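Long-range contacts in UDP-N-Acetylglucosamine 2-Epimerase (Thermus thermophilus, PDB 1V4V), which probably catalyses the interconversion of UDP-N-acetylglucosamine and UDP-N-acetylmannosamine by inverting the configuration at C2 of the sugar: residues 74-79 / 100-105; 95-100 / 116-121; 120-125 / 151-156; 124-129 / 138-143; 301-306 / 314-319. One frame throughout, in Å; residues are numbered along the deposited sequence.

Contacts 1 to 4 lie in the first of the two Rossmann-like domains of this GT-B enzyme; contact 5 is in the second, its centre about 26 to 38 Å from theirs. Contact 1 joins helices 72-89 and 102-113; contact 2, its segments alternating with those of contact 1, pairs strands 94-98 and 118-121. Contact 3 continues to strand 149-152, sharing His-120 and Val-121 with contact 2. Contact 4 starts from the same stretch and lands on helix 136-146. Asp-100 of contacts 1 and 2 salt-bridges Arg-140 of contact 4. Four contacts tie together one domain, 1 and 4 also reaching the second subunit; contact 5 takes in strand 314-316, an edge strand of the other sheet.

Contact 1: 74-79 / 100-105; sequences DLAARI and DTLTTF
Leu-75 lays its CD2 methyl against CD2 of Leu-102, 3.8 Å away, the two side chains sliding past each other in opposite directions. The pair joins helix 72-89 to the first turn of helix 102-113, two helices of the Rossmann-like N-terminal domain of this GT-B fold. Leu-102 swings its CG away from its own backbone N (chi1 -172°), which carries CD2 across to the neighbouring helix; there the same methyl also lies 4.2 Å from CB of Ala-76. Thr-103 supplies the second half of the interface. Its side chain crosses both Leu-75 and Ile-79 at about a right angle, with OG1 lying 3.9 Å from CD2 of Leu-75, while its methyl CG2 meets CG2 of Ile-79 at 4.2 Å. The touching side-chain atoms are almost all carbon, with the Thr-103 hydroxyl as the polar one, and the fit is close without being strained. Beyond the pair, Leu-102 also rests on Asn-139 of helix 136-146 and on Trp-109 of the second subunit, while Ala-76 packs on Leu-80 of that subunit, so the contact backs onto the dimer interface. The start of helix 102-113 is fixed by an N-cap: Thr-101 turns its hydroxyl back over the first turn, and Thr-104 N donates to Thr-101 OG1 at 3.1 Å with an N-H...O angle of 154°.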
# COMPACT_ATOMS: atom_id res chain seq x y z
N ASP A 74 -16.63 -4.87 -1.35
CA ASP A 74 -17.78 -4.00 -1.12
C ASP A 74 -17.54 -3.06 0.05
O ASP A 74 -17.92 -1.89 0.00
CB ASP A 74 -19.04 -4.83 -0.90
CG ASP A 74 -19.39 -5.69 -2.10
OD1 ASP A 74 -19.65 -5.12 -3.18
OD2 ASP A 74 -19.39 -6.93 -1.97
N LEU A 75 -16.90 -3.55 1.10
CA LEU A 75 -16.61 -2.71 2.26
C LEU A 75 -15.69 -1.57 1.85
O LEU A 75 -15.96 -0.41 2.16
CB LEU A 75 -15.94 -3.51 3.38
CG LEU A 75 -15.42 -2.61 4.51
CD1 LEU A 75 -16.60 -1.93 5.20
CD2 LEU A 75 -14.60 -3.41 5.50
N ALA A 76 -14.60 -1.89 1.15
CA ALA A 76 -13.66 -0.87 0.72
C ALA A 76 -14.35 0.19 -0.14
O ALA A 76 -14.10 1.38 0.01
CB ALA A 76 -12.51 -1.50 -0.07
N ALA A 77 -15.23 -0.26 -1.04
CA ALA A 77 -15.94 0.65 -1.92
C ALA A 77 -16.89 1.55 -1.11
O ALA A 77 -17.10 2.70 -1.47
CB ALA A 77 -16.73 -0.14 -2.95
N ARG A 78 -17.44 1.00 -0.04
CA ARG A 78 -18.36 1.74 0.83
C ARG A 78 -17.63 2.82 1.63
O ARG A 78 -18.15 3.91 1.87
CB ARG A 78 -19.06 0.77 1.79
CG ARG A 78 -19.94 1.44 2.83
CD ARG A 78 -21.41 1.18 2.56
NE ARG A 78 -22.27 1.92 3.47
CZ ARG A 78 -23.59 2.03 3.33
NH1 ARG A 78 -24.20 1.44 2.31
NH2 ARG A 78 -24.30 2.74 4.20
N ILE A 79 -16.41 2.50 2.05
CA ILE A 79 -15.60 3.42 2.84
C ILE A 79 -14.91 4.53 2.07
O ILE A 79 -14.96 5.70 2.46
CB ILE A 79 -14.51 2.65 3.62
CG1 ILE A 79 -15.14 1.68 4.61
CG2 ILE A 79 -13.55 3.63 4.30
CD1 ILE A 79 -16.01 2.34 5.68
N ASP A 100 -4.04 -2.44 10.85
CA ASP A 100 -3.95 -3.12 9.58
C ASP A 100 -5.28 -3.53 8.96
O ASP A 100 -5.32 -4.43 8.13
CB ASP A 100 -3.08 -4.37 9.77
CG ASP A 100 -1.84 -4.10 10.61
OD1 ASP A 100 -1.38 -5.02 11.31
OD2 ASP A 100 -1.31 -2.97 10.55
N THR A 101 -6.38 -2.90 9.36
CA THR A 101 -7.67 -3.28 8.79
C THR A 101 -7.87 -2.73 7.38
O THR A 101 -7.17 -1.81 6.95
CB THR A 101 -8.86 -2.79 9.64
OG1 THR A 101 -8.88 -1.36 9.65
CG2 THR A 101 -8.75 -3.30 11.08
N LEU A 102 -8.85 -3.30 6.67
CA LEU A 102 -9.18 -2.86 5.32
C LEU A 102 -9.65 -1.39 5.38
O LEU A 102 -9.30 -0.58 4.52
CB LEU A 102 -10.30 -3.74 4.76
CG LEU A 102 -10.69 -3.58 3.29
CD1 LEU A 102 -9.56 -4.08 2.42
CD2 LEU A 102 -11.95 -4.39 2.99
N THR A 103 -10.43 -1.06 6.40
CA THR A 103 -10.93 0.30 6.55
C THR A 103 -9.78 1.28 6.71
O THR A 103 -9.80 2.38 6.15
CB THR A 103 -11.89 0.42 7.74
OG1 THR A 103 -13.01 -0.44 7.53
CG2 THR A 103 -12.39 1.86 7.91
N THR A 104 -8.76 0.89 7.48
CA THR A 104 -7.61 1.76 7.68
C THR A 104 -6.93 2.08 6.37
O THR A 104 -6.56 3.23 6.12
CB THR A 104 -6.61 1.13 8.67
OG1 THR A 104 -7.12 1.26 10.00
CG2 THR A 104 -5.25 1.81 8.59
N PHE A 105 -6.75 1.08 5.51
CA PHE A 105 -6.11 1.36 4.23
C PHE A 105 -7.03 2.22 3.36
O PHE A 105 -6.57 3.15 2.69
CB PHE A 105 -5.78 0.08 3.44
CG PHE A 105 -5.37 0.36 2.03
CD1 PHE A 105 -4.23 1.13 1.76
CD2 PHE A 105 -6.16 -0.04 0.96
CE1 PHE A 105 -3.90 1.50 0.46
CE2 PHE A 105 -5.84 0.32 -0.35
CZ PHE A 105 -4.71 1.10 -0.60

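Contact 2: 95-100 / 116-121; sequences VLVHGD and IPVGHV
The His-120 imidazole crosses Val-97 at about a right angle, its CD2 lying 3.9 Å from CG2 of the valine, and turns its edge to the end of strand 94-98. With CG anti to the backbone N (chi1 -165°), the ring reaches past the strand end, where NE2 donates to Gly-99 O at 3.0 Å; the acceptor lies near the ring plane. ND1 is hydrogen-bonded to Asp-144, so the imidazole is gripped from both nitrogens and its rotation is fixed. Cut back to an alanine, this position would probably leave Gly-99 O and Asp-144 without their shared mate and the turn after the strand less firmly held. Val-97 and Val-118 meet on the same face of the sheet, and farther back Val-95 CG2 presses on Ile-116 CG2 at 3.5 Å. On the other face Leu-96 spreads its CD2 over Gly-119 CA, 3.8 Å away, filling the place a side chain would need. There too His-98 crosses Val-121 at about a right angle, ND1 lying 3.7 Å from CG1. Four backbone hydrogen bonds join the strands, ending with Val-121 N to Val-97 O at 2.9 Å; beyond them a water bridges Gly-99 N and Val-121 O. Helix 102-113 covers the Val-95, Val-97 and Val-118 face, completing the beta-alpha-beta crossover characteristic of a Rossmann-like domain.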
# COMPACT_ATOMS: atom_id res chain seq x y z
N VAL A 95 -3.42 13.34 8.22
CA VAL A 95 -4.26 12.24 8.67
C VAL A 95 -3.43 11.17 9.35
O VAL A 95 -2.37 10.79 8.86
CB VAL A 95 -5.01 11.59 7.49
CG1 VAL A 95 -5.91 10.46 8.01
CG2 VAL A 95 -5.86 12.63 6.77
N LEU A 96 -3.91 10.69 10.49
CA LEU A 96 -3.21 9.64 11.21
C LEU A 96 -4.10 8.40 11.25
O LEU A 96 -5.29 8.49 11.56
CB LEU A 96 -2.89 10.08 12.64
CG LEU A 96 -1.86 11.20 12.84
CD1 LEU A 96 -1.70 11.50 14.32
CD2 LEU A 96 -0.52 10.80 12.24
N VAL A 97 -3.54 7.25 10.91
CA VAL A 97 -4.29 6.01 10.96
C VAL A 97 -3.47 5.04 11.79
O VAL A 97 -2.29 5.26 12.04
CB VAL A 97 -4.58 5.41 9.55
CG1 VAL A 97 -5.54 6.33 8.78
CG2 VAL A 97 -3.29 5.22 8.77
N HIS A 98 -4.12 3.97 12.23
CA HIS A 98 -3.48 2.97 13.06
C HIS A 98 -4.02 1.60 12.70
O HIS A 98 -5.20 1.45 12.38
CB HIS A 98 -3.80 3.25 14.53
CG HIS A 98 -3.24 2.22 15.47
ND1 HIS A 98 -2.05 2.39 16.14
CD2 HIS A 98 -3.70 1.00 15.83
CE1 HIS A 98 -1.79 1.31 16.86
NE2 HIS A 98 -2.78 0.46 16.69
N GLY A 99 -3.17 0.59 12.76
CA GLY A 99 -3.66 -0.74 12.48
C GLY A 99 -3.52 -1.24 11.06
O GLY A 99 -3.01 -0.55 10.17
N ASP A 100 -4.04 -2.44 10.85
CA ASP A 100 -3.95 -3.12 9.58
C ASP A 100 -5.28 -3.53 8.96
O ASP A 100 -5.32 -4.43 8.13
CB ASP A 100 -3.08 -4.37 9.77
CG ASP A 100 -1.84 -4.10 10.61
OD1 ASP A 100 -1.38 -5.02 11.31
OD2 ASP A 100 -1.31 -2.97 10.55
N ILE A 116 -3.86 14.68 0.96
CA ILE A 116 -3.59 14.92 2.38
C ILE A 116 -2.53 13.94 2.89
O ILE A 116 -2.69 12.72 2.74
CB ILE A 116 -4.87 14.76 3.22
CG1 ILE A 116 -5.99 15.61 2.64
CG2 ILE A 116 -4.59 15.16 4.68
CD1 ILE A 116 -7.37 15.28 3.16
N PRO A 117 -1.44 14.45 3.47
CA PRO A 117 -0.37 13.59 4.00
C PRO A 117 -0.93 12.64 5.04
O PRO A 117 -1.83 13.00 5.79
CB PRO A 117 0.61 14.58 4.63
CG PRO A 117 0.35 15.85 3.90
CD PRO A 117 -1.14 15.87 3.72
N VAL A 118 -0.39 11.42 5.07
CA VAL A 118 -0.86 10.40 6.01
C VAL A 118 0.26 9.88 6.90
O VAL A 118 1.38 9.66 6.44
CB VAL A 118 -1.45 9.19 5.25
CG1 VAL A 118 -1.79 8.06 6.22
CG2 VAL A 118 -2.69 9.62 4.49
N GLY A 119 -0.06 9.68 8.17
CA GLY A 119 0.91 9.14 9.11
C GLY A 119 0.35 7.82 9.61
O GLY A 119 -0.85 7.71 9.85
N HIS A 120 1.21 6.82 9.76
CA HIS A 120 0.77 5.50 10.22
C HIS A 120 1.38 5.17 11.58
O HIS A 120 2.59 4.97 11.70
CB HIS A 120 1.18 4.44 9.20
CG HIS A 120 0.49 3.13 9.37
ND1 HIS A 120 0.81 2.02 8.62
CD2 HIS A 120 -0.54 2.76 10.17
CE1 HIS A 120 0.01 1.02 8.95
NE2 HIS A 120 -0.82 1.44 9.89
N VAL A 121 0.52 5.11 12.61
CA VAL A 121 0.96 4.82 13.97
C VAL A 121 1.14 3.31 14.19
O VAL A 121 0.34 2.50 13.72
CB VAL A 121 -0.06 5.39 14.99
CG1 VAL A 121 0.41 5.12 16.43
CG2 VAL A 121 -0.23 6.90 14.77
O HOH W 1 -0.40 -0.00 12.93

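Contact 3: 120-125 / 151-156; sequences HVEAGL and FAPTPL
Phe-151 and His-120 meet first through the backbone: Phe-151 N donates to His-120 O at 3.0 Å, with an almost straight N-H...O angle of 171°. This lies toward the C-terminal ends of the neighbouring parallel strands 118-121 and 149-152 of a beta-alpha-beta unit in the Rossmann-like sheet. The same carbonyl also faces the edge of the Phe-151 ring, with CD2 3.5 Å from His-120 O. The phenyl is brought there by a chi1 of -60°, which sets CG anti to its own carbonyl carbon, and CD2 then comes up obliquely beside the Val-121 CG2 methyl. One step on, the chain turns at Glu-122, whose backbone takes positive phi, and Ala-123 N comes back to Phe-151 O at 2.9 Å, from well above the carbonyl plane.

Pro-153 packs against this turn, crossing the Glu-122 side chain at about a right angle, with the two CG atoms 4.2 Å apart. Ala-123 O is buried by the contact and has no hydrogen-bond partner; what lies against it is carbon: Pro-153 CD at 3.2 Å and Ala-152 CA in a CA-H...O contact of 3.3 Å.

Farther out, the Phe-151 ring rests on Leu-96 of strand 94-98, two strands away across the sheet, and on Thr-174, while Asn-160 of helix 155-162 holds Gly-124 O. Thr-154 N-caps that helix through Ala-157 N, which anchors the chain just after Pro-153. At the exposed margin Leu-125 brings its CD2 methyl to 4.3 Å from Pro-153 CG.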
# COMPACT_ATOMS: atom_id res chain seq x y z
N HIS A 120 1.21 6.82 9.76
CA HIS A 120 0.77 5.50 10.22
C HIS A 120 1.38 5.17 11.58
O HIS A 120 2.59 4.97 11.70
CB HIS A 120 1.18 4.44 9.20
CG HIS A 120 0.49 3.13 9.37
ND1 HIS A 120 0.81 2.02 8.62
CD2 HIS A 120 -0.54 2.76 10.17
CE1 HIS A 120 0.01 1.02 8.95
NE2 HIS A 120 -0.82 1.44 9.89
N VAL A 121 0.52 5.11 12.61
CA VAL A 121 0.96 4.82 13.97
C VAL A 121 1.14 3.31 14.19
O VAL A 121 0.34 2.50 13.72
CB VAL A 121 -0.06 5.39 14.99
CG1 VAL A 121 0.41 5.12 16.43
CG2 VAL A 121 -0.23 6.90 14.77
N GLU A 122 2.20 2.96 14.91
CA GLU A 122 2.56 1.57 15.21
C GLU A 122 2.77 0.77 13.93
O GLU A 122 2.31 -0.36 13.80
CB GLU A 122 1.48 0.88 16.07
CG GLU A 122 2.05 -0.31 16.86
CD GLU A 122 0.98 -1.16 17.53
OE1 GLU A 122 0.15 -0.62 18.29
OE2 GLU A 122 0.99 -2.39 17.32
N ALA A 123 3.49 1.38 12.99
CA ALA A 123 3.78 0.77 11.69
C ALA A 123 5.07 -0.04 11.62
O ALA A 123 6.01 0.19 12.37
CB ALA A 123 3.82 1.86 10.63
N GLY A 124 5.10 -1.00 10.69
CA GLY A 124 6.30 -1.80 10.51
C GLY A 124 6.25 -3.28 10.85
O GLY A 124 7.15 -4.03 10.44
N LEU A 125 5.24 -3.71 11.59
CA LEU A 125 5.14 -5.13 11.93
C LEU A 125 4.78 -5.92 10.68
O LEU A 125 3.86 -5.55 9.95
CB LEU A 125 4.10 -5.33 13.04
CG LEU A 125 4.38 -4.51 14.30
CD1 LEU A 125 3.36 -4.87 15.38
CD2 LEU A 125 5.79 -4.77 14.80
N PHE A 151 5.43 5.71 12.08
CA PHE A 151 5.83 5.72 13.48
C PHE A 151 6.02 4.26 13.88
O PHE A 151 5.05 3.56 14.18
CB PHE A 151 4.75 6.39 14.31
CG PHE A 151 4.47 7.82 13.91
CD1 PHE A 151 5.32 8.85 14.31
CD2 PHE A 151 3.39 8.12 13.09
CE1 PHE A 151 5.08 10.17 13.92
CE2 PHE A 151 3.14 9.44 12.69
CZ PHE A 151 3.98 10.46 13.11
N ALA A 152 7.27 3.80 13.85
CA ALA A 152 7.60 2.42 14.18
C ALA A 152 7.76 2.21 15.68
O ALA A 152 8.45 2.97 16.35
CB ALA A 152 8.87 2.01 13.46
N PRO A 153 7.13 1.16 16.22
CA PRO A 153 7.24 0.89 17.65
C PRO A 153 8.62 0.38 18.08
O PRO A 153 9.05 0.61 19.20
CB PRO A 153 6.14 -0.15 17.89
CG PRO A 153 6.15 -0.92 16.59
CD PRO A 153 6.23 0.19 15.56
N THR A 154 9.31 -0.29 17.16
CA THR A 154 10.62 -0.87 17.46
C THR A 154 11.62 -0.72 16.32
O THR A 154 11.25 -0.40 15.19
CB THR A 154 10.51 -2.38 17.71
OG1 THR A 154 10.07 -3.02 16.51
CG2 THR A 154 9.52 -2.68 18.83
N PRO A 155 12.91 -0.96 16.61
CA PRO A 155 13.96 -0.86 15.60
C PRO A 155 13.70 -1.90 14.51
O PRO A 155 13.96 -1.66 13.33
CB PRO A 155 15.23 -1.15 16.40
CG PRO A 155 14.91 -0.58 17.75
CD PRO A 155 13.50 -1.07 17.96
N LEU A 156 13.17 -3.05 14.92
CA LEU A 156 12.86 -4.12 13.98
C LEU A 156 11.79 -3.67 12.99
O LEU A 156 11.86 -3.96 11.79
CB LEU A 156 12.38 -5.36 14.73
CG LEU A 156 11.88 -6.51 13.86
CD1 LEU A 156 12.99 -7.00 12.94
CD2 LEU A 156 11.37 -7.64 14.73

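Contact 4: 124-129 / 138-143; sequences GLRSGN and ANRRLT
In the loop that leads from strand 118-121 into helix 136-146 of a beta-alpha-beta unit, Arg-126 lays one face of its guanidinium over the helix, where the stems of Arg-140 and Arg-141 meet it. Its chain bends at chi2 (-75°), folding the guanidinium back so that NH1 donates to Leu-125 O at 2.9 Å, a bond that lies in the guanidinium plane. Under that one face, NE sits 3.4 Å from Arg-141 CG and NH1 3.7 Å from Arg-140 CG. Arg-126 and Arg-140 slide past each other in opposite directions, their guanidinium planes only 9° apart. Arg-140, extended from CG to NE, slips its own guanidinium under Leu-125 O, which stands 3.2 Å above that plane. Carboxylates probably offset the gathered charge: Arg-126 forms salt bridges with Glu-164 and Asp-144, Arg-140 with Asp-100 and Glu-137. A leucine in place of Arg-126 would probably leave Glu-164 and Asp-144 short of a positive partner and Leu-125 O without its side-chain donor. Farther along the loop, Ser-127 OG accepts from Asn-129 N at 3.0 Å, closing an ST turn, and Glu-137 takes up the N-H groups of Ser-127 and Gly-128. Helix 155-162 touches Arg-126 through Asn-160 and Leu-161, helix 102-113 packs on Asn-139, Leu-142 and Thr-143, and Val-145 of the second subunit meets Arg-141 and Leu-142.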
# COMPACT_ATOMS: atom_id res chain seq x y z
N GLY A 124 5.10 -1.00 10.69
CA GLY A 124 6.30 -1.80 10.51
C GLY A 124 6.25 -3.28 10.85
O GLY A 124 7.15 -4.03 10.44
N LEU A 125 5.24 -3.71 11.59
CA LEU A 125 5.14 -5.13 11.93
C LEU A 125 4.78 -5.92 10.68
O LEU A 125 3.86 -5.55 9.95
CB LEU A 125 4.10 -5.33 13.04
CG LEU A 125 4.38 -4.51 14.30
CD1 LEU A 125 3.36 -4.87 15.38
CD2 LEU A 125 5.79 -4.77 14.80
N ARG A 126 5.50 -7.01 10.44
CA ARG A 126 5.26 -7.83 9.26
C ARG A 126 5.28 -9.34 9.53
O ARG A 126 5.95 -9.80 10.46
CB ARG A 126 6.31 -7.52 8.19
CG ARG A 126 6.28 -6.10 7.66
CD ARG A 126 5.11 -5.87 6.72
NE ARG A 126 5.14 -4.53 6.12
CZ ARG A 126 4.62 -3.45 6.68
NH1 ARG A 126 4.02 -3.52 7.86
NH2 ARG A 126 4.71 -2.28 6.05
N SER A 127 4.56 -10.08 8.70
CA SER A 127 4.51 -11.53 8.81
C SER A 127 5.35 -12.09 7.68
O SER A 127 5.84 -13.22 7.74
CB SER A 127 3.08 -12.04 8.65
OG SER A 127 2.64 -11.90 7.31
N GLY A 128 5.52 -11.28 6.63
CA GLY A 128 6.29 -11.70 5.48
C GLY A 128 5.49 -12.64 4.59
O GLY A 128 6.04 -13.25 3.67
N ASN A 129 4.19 -12.74 4.85
CA ASN A 129 3.33 -13.62 4.06
C ASN A 129 2.00 -12.96 3.73
O ASN A 129 1.19 -12.72 4.63
CB ASN A 129 3.07 -14.91 4.84
CG ASN A 129 2.41 -15.99 3.99
OD1 ASN A 129 1.64 -15.69 3.07
ND2 ASN A 129 2.70 -17.25 4.30
N ALA A 138 -1.31 -7.48 3.67
CA ALA A 138 -1.42 -6.66 2.47
C ALA A 138 -1.89 -5.26 2.87
O ALA A 138 -1.36 -4.26 2.40
CB ALA A 138 -2.41 -7.28 1.49
N ASN A 139 -2.89 -5.19 3.75
CA ASN A 139 -3.40 -3.89 4.17
C ASN A 139 -2.31 -2.96 4.69
O ASN A 139 -2.24 -1.79 4.29
CB ASN A 139 -4.47 -4.03 5.26
CG ASN A 139 -5.77 -4.63 4.75
OD1 ASN A 139 -6.05 -4.62 3.55
ND2 ASN A 139 -6.58 -5.14 5.67
N ARG A 140 -1.46 -3.47 5.57
CA ARG A 140 -0.42 -2.61 6.13
C ARG A 140 0.66 -2.24 5.13
O ARG A 140 1.16 -1.12 5.16
CB ARG A 140 0.18 -3.23 7.40
CG ARG A 140 0.58 -4.68 7.31
CD ARG A 140 0.64 -5.27 8.72
NE ARG A 140 1.10 -6.65 8.73
CZ ARG A 140 0.96 -7.47 9.77
NH1 ARG A 140 1.41 -8.72 9.69
NH2 ARG A 140 0.36 -7.05 10.88
N ARG A 141 1.00 -3.16 4.23
CA ARG A 141 2.01 -2.84 3.23
C ARG A 141 1.46 -1.78 2.27
O ARG A 141 2.18 -0.85 1.89
CB ARG A 141 2.41 -4.10 2.47
CG ARG A 141 3.27 -5.05 3.30
CD ARG A 141 3.62 -6.31 2.53
NE ARG A 141 4.29 -5.99 1.27
CZ ARG A 141 4.68 -6.91 0.39
NH1 ARG A 141 4.46 -8.20 0.63
NH2 ARG A 141 5.26 -6.53 -0.74
N LEU A 142 0.19 -1.92 1.89
CA LEU A 142 -0.45 -0.95 0.99
C LEU A 142 -0.49 0.42 1.68
O LEU A 142 -0.13 1.43 1.08
CB LEU A 142 -1.87 -1.40 0.65
CG LEU A 142 -2.02 -2.62 -0.26
CD1 LEU A 142 -3.48 -3.06 -0.30
CD2 LEU A 142 -1.52 -2.29 -1.68
N THR A 143 -0.93 0.44 2.93
CA THR A 143 -1.00 1.69 3.68
C THR A 143 0.36 2.38 3.75
O THR A 143 0.45 3.60 3.58
CB THR A 143 -1.52 1.46 5.11
OG1 THR A 143 -2.84 0.91 5.06
CG2 THR A 143 -1.56 2.78 5.89

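Contact 5: 301-306 / 314-319; sequences NVTERP and LKLAGT
Thr-303 drives its methyl into Leu-316: CG2 is 3.5 Å from Leu-316 CD2, tighter than usual for two carbons. This is the compact end of a contact between the loop that follows strand 296-298 and strand 314-316, an edge strand of the parallel sheet in the second Rossmann-like domain of the GT-B fold. Thr-303 owes its fit to chi1 (56°), which sends CG2 anti to the carbonyl carbon and over the leucine, while OG1 turns forward along the loop and donates a weak bond to Arg-305 O. The two side chains meet at a slant, and the same methyl reaches Leu-314 CD1 at 3.9 Å, so one threonine methyl touches two leucines. Leu-316 in turn spreads its other branch, CD1, toward the backbone of the loop, lying 3.7 Å from Asn-301 O.

The other end is more open and polar. Asn-301 is exposed and touches a neighbouring molecule of the crystal, as does Thr-319, so the exact pose of the asparagine may owe something to the lattice. Its OD1 accepts from Thr-319 N at 3.3 Å with an N-H...O angle of 140°, the donor standing well above the amide plane, a long and bent bond. OD1 also lies 3.3 Å from Gly-318 CA, and a side chain at that glycine would press on it.

Behind these residues, Leu-316 touches Val-298 of the adjacent strand 296-298, Leu-314 packs on Gln-286 of helix 283-291, and helix 321-332 covers Lys-315 and Ala-317 through Val-327.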
# COMPACT_ATOMS: atom_id res chain seq x y z
N ASN A 301 5.37 -21.33 33.57
CA ASN A 301 6.71 -21.91 33.59
C ASN A 301 7.61 -21.23 32.57
O ASN A 301 8.83 -21.27 32.68
CB ASN A 301 6.64 -23.41 33.33
CG ASN A 301 5.90 -24.16 34.42
OD1 ASN A 301 6.23 -24.04 35.60
ND2 ASN A 301 4.89 -24.93 34.04
N VAL A 302 6.99 -20.60 31.57
CA VAL A 302 7.74 -19.90 30.53
C VAL A 302 6.99 -18.65 30.09
O VAL A 302 5.77 -18.56 30.26
CB VAL A 302 7.96 -20.82 29.30
CG1 VAL A 302 6.62 -21.13 28.64
CG2 VAL A 302 8.90 -20.16 28.31
N THR A 303 7.71 -17.68 29.53
CA THR A 303 7.10 -16.44 29.07
C THR A 303 6.74 -16.50 27.59
O THR A 303 7.38 -17.19 26.81
CB THR A 303 8.03 -15.22 29.29
OG1 THR A 303 9.29 -15.46 28.64
CG2 THR A 303 8.27 -15.00 30.78
N GLU A 304 5.69 -15.76 27.22
CA GLU A 304 5.22 -15.71 25.84
C GLU A 304 5.97 -14.60 25.09
O GLU A 304 5.66 -14.28 23.95
CB GLU A 304 3.72 -15.42 25.81
CG GLU A 304 3.10 -15.41 24.42
CD GLU A 304 1.69 -14.85 24.42
OE1 GLU A 304 1.52 -13.67 24.81
OE2 GLU A 304 0.75 -15.58 24.03
N ARG A 305 6.97 -14.04 25.76
CA ARG A 305 7.79 -12.97 25.19
C ARG A 305 9.05 -12.80 26.03
O ARG A 305 8.98 -12.53 27.23
CB ARG A 305 7.01 -11.66 25.16
CG ARG A 305 6.27 -11.40 23.85
CD ARG A 305 5.53 -10.07 23.88
NE ARG A 305 5.25 -9.55 22.54
CZ ARG A 305 4.53 -10.19 21.62
NH1 ARG A 305 4.01 -11.37 21.89
NH2 ARG A 305 4.35 -9.63 20.43
N PRO A 306 10.23 -12.96 25.41
CA PRO A 306 11.50 -12.83 26.13
C PRO A 306 11.89 -11.41 26.54
O PRO A 306 12.67 -11.23 27.48
CB PRO A 306 12.51 -13.43 25.15
CG PRO A 306 11.93 -13.06 23.83
CD PRO A 306 10.46 -13.37 24.01
N LEU A 314 9.55 -8.57 35.02
CA LEU A 314 8.69 -9.64 35.53
C LEU A 314 9.53 -10.79 36.06
O LEU A 314 10.71 -10.92 35.72
CB LEU A 314 7.76 -10.15 34.42
CG LEU A 314 8.40 -10.89 33.24
CD1 LEU A 314 8.71 -12.33 33.63
CD2 LEU A 314 7.43 -10.88 32.06
N LYS A 315 8.91 -11.61 36.89
CA LYS A 315 9.58 -12.77 37.46
C LYS A 315 8.66 -13.96 37.24
O LYS A 315 7.44 -13.85 37.42
CB LYS A 315 9.82 -12.56 38.96
CG LYS A 315 10.71 -13.60 39.61
CD LYS A 315 11.00 -13.25 41.07
CE LYS A 315 12.17 -14.05 41.61
NZ LYS A 315 11.94 -15.52 41.50
N LEU A 316 9.22 -15.10 36.84
CA LEU A 316 8.41 -16.29 36.63
C LEU A 316 8.28 -17.04 37.94
O LEU A 316 9.25 -17.18 38.69
CB LEU A 316 9.05 -17.20 35.58
CG LEU A 316 8.97 -16.78 34.12
CD1 LEU A 316 9.78 -17.74 33.26
CD2 LEU A 316 7.51 -16.78 33.66
N ALA A 317 7.07 -17.51 38.23
CA ALA A 317 6.84 -18.24 39.47
C ALA A 317 6.52 -19.70 39.20
O ALA A 317 6.48 -20.51 40.13
CB ALA A 317 5.70 -17.59 40.25
N GLY A 318 6.31 -20.04 37.93
CA GLY A 318 5.97 -21.41 37.58
C GLY A 318 4.51 -21.67 37.94
O GLY A 318 3.79 -20.75 38.32
N THR A 319 4.07 -22.92 37.81
CA THR A 319 2.69 -23.27 38.15
C THR A 319 2.61 -24.31 39.26
O THR A 319 1.52 -24.81 39.58
CB THR A 319 1.91 -23.81 36.92
OG1 THR A 319 2.63 -24.90 36.34
CG2 THR A 319 1.73 -22.71 35.89